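Local coordinates for five-membered-cyclitol-phosphate synthase (Streptomyces citricolor, PDB 6K96), which belongs to the myo-inositol-1-phosphate synthase family, binds nicotinamide-adenine-dinucleotide in a pocket of the chain, and holds a sodium ion, at residues 297-300 / 301-305. Sequence-based numbering, arbitrary orientation.
Sequences AGVI and IDLIR
OD2 of the Asp302 carboxylate comes within 3.8 Å of Gly298 O, one turn back on helix 292-313. Both atoms are acceptors and do not bond; the carboxylate is held beyond the helix instead, where OD1 makes a salt bridge to Arg44. The other flat group, the Arg305 guanidinium, has Ile301 C at its edge and in its plane, while its NE and NH2 bond to the carbonyls of Ile50 and Arg44.

Three i to i+4 bonds hold the backbone: Ile301 N to Ala297 O at 3.0 Å, Leu303 N to Val299 O at 3.1 Å and Ile304 N to Ile300 O at 2.8 Å. Gly298 O takes no such bond from Asp302 N. CG2 of Ile304 lies 3.8 Å from CG2 of Ile300, the two side chains crossing at a slant. With chi1 at 56°, Ile304 CG1 sits between its own N and carbonyl carbon, 3.4 Å from Ile300 O. Val299 CG1 approaches Leu303 CD1 more loosely, at 4.4 Å; both residues pack on Val325. Ala297, small enough to nestle against Ala18 of helix 14-31, also meets Trp277 of a second subunit, as does Ile301.

Chemically, an acid and a long base suit the side facing residues 44-50, where Arg44 probably stabilises the buried charge of Asp302. Apolar Ile300, its side chain about 6 Å from the bound NAD, and Leu303 suit Leu184, as Ile304 does Leu7 and Leu19.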
# COMPACT_ATOMS: atom_id res chain seq x y z
N ALA B 297 -4.11 16.94 -20.43
CA ALA B 297 -3.43 18.15 -20.98
C ALA B 297 -1.98 17.80 -21.35
O ALA B 297 -1.51 18.21 -22.41
CB ALA B 297 -3.50 19.31 -20.04
N GLY B 298 -1.34 16.95 -20.58
CA GLY B 298 -0.01 16.40 -20.93
C GLY B 298 0.04 15.75 -22.29
O GLY B 298 1.15 15.59 -22.82
N VAL B 299 -1.12 15.38 -22.86
CA VAL B 299 -1.15 14.73 -24.21
C VAL B 299 -1.82 15.68 -25.21
O VAL B 299 -1.38 15.76 -26.35
CB VAL B 299 -1.81 13.35 -24.07
CG1 VAL B 299 -2.61 12.96 -25.29
CG2 VAL B 299 -0.78 12.29 -23.68
N ILE B 300 -2.79 16.46 -24.77
CA ILE B 300 -3.45 17.46 -25.63
C ILE B 300 -2.34 18.37 -26.15
O ILE B 300 -2.19 18.51 -27.36
CB ILE B 300 -4.60 18.17 -24.90
CG1 ILE B 300 -5.69 17.17 -24.54
CG2 ILE B 300 -5.19 19.27 -25.77
CD1 ILE B 300 -6.78 17.72 -23.64
N ILE B 301 -1.49 18.91 -25.28
CA ILE B 301 -0.44 19.88 -25.75
C ILE B 301 0.39 19.30 -26.90
O ILE B 301 0.83 20.07 -27.70
CB ILE B 301 0.47 20.31 -24.59
CG1 ILE B 301 1.20 21.59 -24.97
CG2 ILE B 301 1.41 19.16 -24.23
CD1 ILE B 301 0.28 22.70 -25.36
N ASP B 302 0.64 17.99 -26.93
CA ASP B 302 1.26 17.25 -28.06
C ASP B 302 0.32 17.37 -29.29
O ASP B 302 0.69 18.03 -30.24
CB ASP B 302 1.50 15.80 -27.61
CG ASP B 302 2.93 15.49 -27.20
OD1 ASP B 302 3.72 15.22 -28.11
OD2 ASP B 302 3.26 15.50 -25.98
N LEU B 303 -0.90 16.82 -29.21
CA LEU B 303 -1.85 16.72 -30.35
C LEU B 303 -2.17 18.11 -30.94
O LEU B 303 -2.20 18.21 -32.16
CB LEU B 303 -3.14 16.00 -29.91
CG LEU B 303 -2.98 14.55 -29.47
CD1 LEU B 303 -4.34 13.97 -29.16
CD2 LEU B 303 -2.29 13.71 -30.52
N ILE B 304 -2.45 19.12 -30.12
CA ILE B 304 -2.87 20.44 -30.69
C ILE B 304 -1.70 21.04 -31.46
O ILE B 304 -1.95 21.77 -32.42
CB ILE B 304 -3.41 21.44 -29.67
CG1 ILE B 304 -2.41 21.71 -28.55
CG2 ILE B 304 -4.78 21.01 -29.17
CD1 ILE B 304 -2.96 22.61 -27.48
N ARG B 305 -0.47 20.78 -31.04
CA ARG B 305 0.70 21.34 -31.75
C ARG B 305 0.93 20.48 -33.00
O ARG B 305 1.37 21.05 -34.03
CB ARG B 305 1.97 21.39 -30.89
CG ARG B 305 2.02 22.49 -29.84
CD ARG B 305 2.55 21.96 -28.51
NE ARG B 305 3.98 21.84 -28.32
CZ ARG B 305 4.59 20.95 -27.51
NH1 ARG B 305 3.93 20.06 -26.80
NH2 ARG B 305 5.89 20.95 -27.40